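Local coordinates for protein neuraminidase (Influenza A virus, PDB 4GDI) that is a tetrameric, neuraminidase-like surface glycoprotein of a bat influenza virus that probably removes terminal sialic acid, although its putative active site has diverged, at residues Ile39-Ala44 / Lys55-Tyr60; Leu79-Ile84 / Glu94-Gly99. All blocks are in the same frame, centred on the assembly; numbering follows the deposited sequence.

Contacts 1 and 2 follow one another along the chain and belong to a single antiparallel sheet of the neuraminidase beta-propeller, their centres about 8 Å apart. Strand 53-64 of contact 1 runs beside strand 78-83 of contact 2, and two probable backbone hydrogen bonds join them, Lys55 N to Thr82 O and Tyr80 N to Phe57 O, each 2.8 Å. Side chains meet as well: Ala59 CB lies 3.4 Å from Tyr80 CE1. Contact 1 lies away from the calcium sites. In contact 2 the side chain of Leu97 is about 11 Å from that of Asp135, a calcium ligand seen elsewhere for this protein, with no calcium bound there here.

Contact 1 of 2, residues Ile39-Ala44 / Lys55-Tyr60; sequences ILSRRA and KFFIAY
Ile58 O receives the amide N-H of Arg42 at 2.9 Å, and Ile58 N returns a bond of the same length to Arg42 O, making these residues an antiparallel hydrogen-bonded pair. Beyond the non-hydrogen-bonded pair Ser41 and Ala59, Tyr60 N donates to Leu40 O (3.0 Å, N-H...O 165°). Tyr60 turns its ring back over Leu40: CG stands between the backbone N and the carbonyl carbon (chi1 71°), and Leu40 CB makes a CH-pi contact with one face, 3.8 Å from the ring centroid. The edge of the same ring meets Ser41 O. A water donates to both Ser41 O and Tyr60 OH, bridging the phenol to the backbone; Ser41 O also accepts from Gln354 NE2. The extended Arg42 side chain crosses Tyr60 so that Tyr60 CB lies over the centre of its guanidinium, 3.6 Å from Arg42 CZ. Arg42 NH2 forms a salt bridge with Glu74 OE2. On the face of Ser41 and Ala59, Ile39 CG2 meets the edge of the Phe57 ring, in its plane, 3.7 Å from Phe57 CE2, and also packs on Ala59 CB. Ala44 CB rests against Phe57 CB at 3.6 Å, just past the corner that the chain turns at Arg43. Arg43 itself reaches Glu77 by a salt bridge and Arg100 O by a hydrogen bond. Strand 78-83 flanks strand 53-64, with Tyr80 touching Ile39 and Ala59, while strand 352-362 of the adjoining four-stranded sheet brings Gln354, Leu356 and Ile353 against Arg42, Ala44 and Tyr60.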
loop_
_atom_site.group_PDB
_atom_site.type_symbol
_atom_site.label_atom_id
_atom_site.label_comp_id
_atom_site.label_asym_id
_atom_site.label_seq_id
_atom_site.Cartn_x
_atom_site.Cartn_y
_atom_site.Cartn_z
ATOM N N ILE A 39 -1.931 16.293 -1.696
ATOM C CA ILE A 39 -0.790 17.130 -1.360
ATOM C C ILE A 39 -0.435 17.992 -2.566
ATOM O O ILE A 39 -0.080 17.478 -3.627
ATOM C CB ILE A 39 0.413 16.279 -0.951
ATOM C CG1 ILE A 39 0.008 15.342 0.194
ATOM C CG2 ILE A 39 1.588 17.181 -0.571
ATOM C CD1 ILE A 39 1.120 14.438 0.675
ATOM N N LEU A 40 -0.543 19.304 -2.393
ATOM C CA LEU A 40 -0.261 20.259 -3.455
ATOM C C LEU A 40 1.236 20.475 -3.599
ATOM O O LEU A 40 1.942 20.695 -2.607
ATOM C CB LEU A 40 -0.947 21.590 -3.149
ATOM C CG LEU A 40 -2.476 21.479 -3.052
ATOM C CD1 LEU A 40 -3.067 22.823 -2.738
ATOM C CD2 LEU A 40 -3.048 20.925 -4.345
ATOM N N SER A 41 1.707 20.453 -4.839
ATOM C CA SER A 41 3.141 20.400 -5.095
ATOM C C SER A 41 3.679 21.556 -5.922
ATOM O O SER A 41 2.997 22.115 -6.777
ATOM C CB SER A 41 3.483 19.080 -5.786
ATOM O OG SER A 41 2.705 18.883 -6.955
ATOM N N ARG A 42 4.933 21.887 -5.670
ATOM C CA ARG A 42 5.637 22.833 -6.502
ATOM C C ARG A 42 7.079 22.391 -6.597
ATOM O O ARG A 42 7.531 21.580 -5.797
ATOM C CB ARG A 42 5.523 24.260 -5.948
ATOM C CG ARG A 42 6.051 24.479 -4.536
ATOM C CD ARG A 42 5.793 25.937 -4.116
ATOM N NE ARG A 42 6.043 26.178 -2.698
ATOM C CZ ARG A 42 5.500 27.172 -1.997
ATOM N NH1 ARG A 42 4.661 28.029 -2.572
ATOM N NH2 ARG A 42 5.788 27.306 -0.708
ATOM N N ARG A 43 7.777 22.915 -7.602
ATOM C CA ARG A 43 9.172 22.622 -7.843
ATOM C C ARG A 43 9.350 21.116 -8.037
ATOM O O ARG A 43 10.357 20.533 -7.646
ATOM C CB ARG A 43 10.047 23.189 -6.719
ATOM C CG ARG A 43 9.819 24.700 -6.555
ATOM C CD ARG A 43 10.978 25.460 -5.929
ATOM N NE ARG A 43 10.915 25.466 -4.470
ATOM C CZ ARG A 43 10.098 26.230 -3.744
ATOM N NH1 ARG A 43 9.244 27.063 -4.332
ATOM N NH2 ARG A 43 10.133 26.155 -2.417
ATOM N N ALA A 44 8.373 20.513 -8.702
ATOM C CA ALA A 44 8.376 19.079 -8.918
ATOM C C ALA A 44 9.265 18.686 -10.094
ATOM O O ALA A 44 9.559 19.493 -10.985
ATOM C CB ALA A 44 6.958 18.550 -9.128
ATOM N N LYS A 55 7.738 11.132 -8.771
ATOM C CA LYS A 55 7.636 12.579 -8.717
ATOM C C LYS A 55 8.197 13.051 -7.383
ATOM O O LYS A 55 7.687 12.690 -6.323
ATOM C CB LYS A 55 6.172 13.008 -8.857
ATOM C CG LYS A 55 5.953 14.506 -8.692
ATOM C CD LYS A 55 4.521 14.910 -9.029
ATOM C CE LYS A 55 3.842 15.584 -7.844
ATOM N NZ LYS A 55 2.360 15.612 -7.968
ATOM N N PHE A 56 9.259 13.848 -7.445
ATOM C CA PHE A 56 9.807 14.522 -6.282
ATOM C C PHE A 56 9.284 15.959 -6.302
ATOM O O PHE A 56 9.225 16.577 -7.360
ATOM C CB PHE A 56 11.336 14.527 -6.333
ATOM C CG PHE A 56 11.955 13.177 -6.118
ATOM C CD1 PHE A 56 12.013 12.266 -7.147
ATOM C CD2 PHE A 56 12.496 12.834 -4.893
ATOM C CE1 PHE A 56 12.578 11.035 -6.955
ATOM C CE2 PHE A 56 13.067 11.600 -4.702
ATOM C CZ PHE A 56 13.102 10.706 -5.721
ATOM N N PHE A 57 8.934 16.494 -5.139
ATOM C CA PHE A 57 8.326 17.815 -5.079
ATOM C C PHE A 57 8.334 18.431 -3.686
ATOM O O PHE A 57 8.443 17.726 -2.681
ATOM C CB PHE A 57 6.883 17.753 -5.591
ATOM C CG PHE A 57 5.965 16.910 -4.746
ATOM C CD1 PHE A 57 5.854 15.552 -4.963
ATOM C CD2 PHE A 57 5.190 17.489 -3.755
ATOM C CE1 PHE A 57 5.003 14.777 -4.184
ATOM C CE2 PHE A 57 4.333 16.719 -2.978
ATOM C CZ PHE A 57 4.240 15.366 -3.193
ATOM N N ILE A 58 8.226 19.758 -3.633
ATOM C CA ILE A 58 8.076 20.446 -2.365
ATOM C C ILE A 58 6.577 20.589 -2.124
ATOM O O ILE A 58 5.851 21.087 -2.993
ATOM C CB ILE A 58 8.739 21.838 -2.377
ATOM C CG1 ILE A 58 10.183 21.760 -2.886
ATOM C CG2 ILE A 58 8.706 22.456 -0.989
ATOM C CD1 ILE A 58 11.078 20.822 -2.082
ATOM N N ALA A 59 6.103 20.149 -0.961
ATOM C CA ALA A 59 4.682 20.285 -0.627
ATOM C C ALA A 59 4.413 21.684 -0.096
ATOM O O ALA A 59 5.223 22.227 0.655
ATOM C CB ALA A 59 4.272 19.262 0.413
ATOM N N TYR A 60 3.284 22.268 -0.477
ATOM C CA TYR A 60 2.916 23.562 0.079
ATOM C C TYR A 60 1.503 23.606 0.633
ATOM O O TYR A 60 1.098 24.615 1.223
ATOM C CB TYR A 60 3.110 24.682 -0.935
ATOM C CG TYR A 60 2.130 24.692 -2.066
ATOM C CD1 TYR A 60 0.902 25.342 -1.943
ATOM C CD2 TYR A 60 2.434 24.081 -3.271
ATOM C CE1 TYR A 60 0.003 25.367 -2.986
ATOM C CE2 TYR A 60 1.537 24.099 -4.323
ATOM C CZ TYR A 60 0.329 24.745 -4.180
ATOM O OH TYR A 60 -0.556 24.756 -5.236
HETATM O O HOH W 1 0.233 22.573 -7.447
HETATM O O HOH W 2 6.383 24.958 0.612
#

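Contact 2 of 2, residues Leu79-Ile84 / Glu94-Gly99; sequences LYKTPI and EMILPG
Leu79 and Leu97 begin the backbone bonding of this antiparallel hairpin: Leu79 N donates to Leu97 O at 2.8 Å, and Leu79 O accepts from Ile96 N, also at 2.8 Å. Ile96 and Leu97 thus both stand opposite Leu79, a classic beta bulge that shifts the register by one residue. Lys81 and Glu94 then exchange two bonds, Lys81 N to Glu94 O and Glu94 N to Lys81 O, both 2.9 Å and the second nearly straight at 174°. Aromatic packing is carried by Tyr80 and Met95, the non-hydrogen-bonded pair between the bulge and the pair of Lys81 and Glu94. Met95 CB sits over one ring face, offset toward the rim and 4.0 Å from the centroid. With CG anti to the backbone N (chi1 -180°) and a bend at chi3, the thioether runs along the ring and Met95 CE ends 3.2 Å from Tyr80 OH; SD makes an oblique Met-aromatic contact at 5.5 Å from the centroid. Apolar contacts gather around Ile96: its CD1 lies 3.7 Å from Lys81 CB, the two side chains crossing at about a right angle, while its CB faces Leu79 CD2. Among the charged groups, Lys81 and Glu94 extend side by side in the same direction, but Lys81 NZ and Glu94 OE1 remain 4.8 Å apart; the ammonium also has a cation-pi partner in Phe54. On the opposite face, His25 and Phe28 of a neighbouring subunit pack on Met95 and Tyr80. The hairpin is thus held mainly by its backbone bonds, with the lysine-glutamate attraction probably a modest addition and the tyrosine-methionine pair forming part of the tetramer interface.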
loop_
_atom_site.group_PDB
_atom_site.type_symbol
_atom_site.label_atom_id
_atom_site.label_comp_id
_atom_site.label_asym_id
_atom_site.label_seq_id
_atom_site.Cartn_x
_atom_site.Cartn_y
_atom_site.Cartn_z
ATOM N N LEU A 79 10.410 18.187 1.181
ATOM C CA LEU A 79 10.457 17.398 -0.033
ATOM C C LEU A 79 9.738 16.057 0.165
ATOM O O LEU A 79 9.971 15.360 1.160
ATOM C CB LEU A 79 11.929 17.132 -0.372
ATOM C CG LEU A 79 12.204 16.144 -1.495
ATOM C CD1 LEU A 79 11.822 16.751 -2.855
ATOM C CD2 LEU A 79 13.677 15.724 -1.448
ATOM N N TYR A 80 8.908 15.691 -0.806
ATOM C CA TYR A 80 8.148 14.443 -0.803
ATOM C C TYR A 80 8.415 13.721 -2.108
ATOM O O TYR A 80 8.883 14.325 -3.072
ATOM C CB TYR A 80 6.628 14.701 -0.758
ATOM C CG TYR A 80 6.063 15.188 0.551
ATOM C CD1 TYR A 80 6.389 16.443 1.050
ATOM C CD2 TYR A 80 5.164 14.405 1.274
ATOM C CE1 TYR A 80 5.852 16.894 2.249
ATOM C CE2 TYR A 80 4.622 14.846 2.472
ATOM C CZ TYR A 80 4.974 16.087 2.957
ATOM O OH TYR A 80 4.428 16.533 4.139
ATOM N N LYS A 81 8.091 12.435 -2.153
ATOM C CA LYS A 81 8.050 11.731 -3.418
ATOM C C LYS A 81 6.861 10.791 -3.491
ATOM O O LYS A 81 6.406 10.231 -2.483
ATOM C CB LYS A 81 9.350 10.983 -3.698
ATOM C CG LYS A 81 9.510 9.659 -2.987
ATOM C CD LYS A 81 10.606 8.841 -3.663
ATOM C CE LYS A 81 10.997 7.613 -2.845
ATOM N NZ LYS A 81 11.719 6.603 -3.684
ATOM N N THR A 82 6.366 10.646 -4.710
ATOM C CA THR A 82 5.182 9.854 -5.015
ATOM C C THR A 82 5.453 9.034 -6.277
ATOM O O THR A 82 6.026 9.556 -7.236
ATOM C CB THR A 82 3.982 10.796 -5.313
ATOM O OG1 THR A 82 3.722 11.606 -4.164
ATOM C CG2 THR A 82 2.737 10.006 -5.662
ATOM N N PRO A 83 5.034 7.758 -6.297
ATOM C CA PRO A 83 5.135 6.984 -7.545
ATOM C C PRO A 83 4.404 7.679 -8.681
ATOM O O PRO A 83 3.299 8.183 -8.497
ATOM C CB PRO A 83 4.456 5.647 -7.198
ATOM C CG PRO A 83 4.559 5.536 -5.726
ATOM C CD PRO A 83 4.489 6.951 -5.191
ATOM N N ILE A 84 5.020 7.710 -9.854
ATOM C CA ILE A 84 4.498 8.525 -10.945
ATOM C C ILE A 84 3.025 8.208 -11.290
ATOM O O ILE A 84 2.227 9.115 -11.572
ATOM C CB ILE A 84 5.398 8.397 -12.195
ATOM C CG1 ILE A 84 5.060 9.492 -13.201
ATOM C CG2 ILE A 84 5.292 7.007 -12.803
ATOM C CD1 ILE A 84 5.348 10.880 -12.676
ATOM N N GLU A 94 5.520 9.988 0.275
ATOM C CA GLU A 94 6.446 9.853 1.390
ATOM C C GLU A 94 7.164 11.177 1.605
ATOM O O GLU A 94 7.681 11.763 0.662
ATOM C CB GLU A 94 7.461 8.758 1.073
ATOM C CG GLU A 94 8.658 8.708 1.977
ATOM C CD GLU A 94 9.670 7.660 1.548
ATOM O OE1 GLU A 94 9.460 7.036 0.487
ATOM O OE2 GLU A 94 10.673 7.469 2.272
ATOM N N MET A 95 7.199 11.650 2.844
ATOM C CA MET A 95 8.012 12.815 3.175
ATOM C C MET A 95 9.465 12.358 3.330
ATOM O O MET A 95 9.735 11.411 4.053
ATOM C CB MET A 95 7.520 13.480 4.459
ATOM C CG MET A 95 8.331 14.712 4.843
ATOM S SD MET A 95 8.092 15.193 6.572
ATOM C CE MET A 95 6.562 16.106 6.504
ATOM N N ILE A 96 10.388 13.018 2.633
ATOM C CA ILE A 96 11.791 12.592 2.607
ATOM C C ILE A 96 12.701 13.408 3.527
ATOM O O ILE A 96 13.416 12.841 4.350
ATOM C CB ILE A 96 12.367 12.651 1.179
ATOM C CG1 ILE A 96 11.605 11.685 0.257
ATOM C CG2 ILE A 96 13.853 12.284 1.192
ATOM C CD1 ILE A 96 11.973 11.812 -1.189
ATOM N N LEU A 97 12.694 14.729 3.352
ATOM C CA LEU A 97 13.526 15.655 4.128
ATOM C C LEU A 97 12.874 17.034 4.097
ATOM O O LEU A 97 12.089 17.322 3.197
ATOM C CB LEU A 97 14.934 15.774 3.520
ATOM C CG LEU A 97 15.986 14.686 3.778
ATOM C CD1 LEU A 97 17.162 14.934 2.888
ATOM C CD2 LEU A 97 16.449 14.650 5.238
ATOM N N PRO A 98 13.207 17.900 5.067
ATOM C CA PRO A 98 12.842 19.312 4.928
ATOM C C PRO A 98 13.684 19.949 3.827
ATOM O O PRO A 98 14.855 19.589 3.683
ATOM C CB PRO A 98 13.212 19.918 6.287
ATOM C CG PRO A 98 14.209 18.991 6.864
ATOM C CD PRO A 98 13.904 17.625 6.339
ATOM N N GLY A 99 13.102 20.858 3.057
ATOM C CA GLY A 99 13.834 21.519 1.987
ATOM C C GLY A 99 13.004 22.509 1.193
ATOM O O GLY A 99 11.795 22.314 1.031
#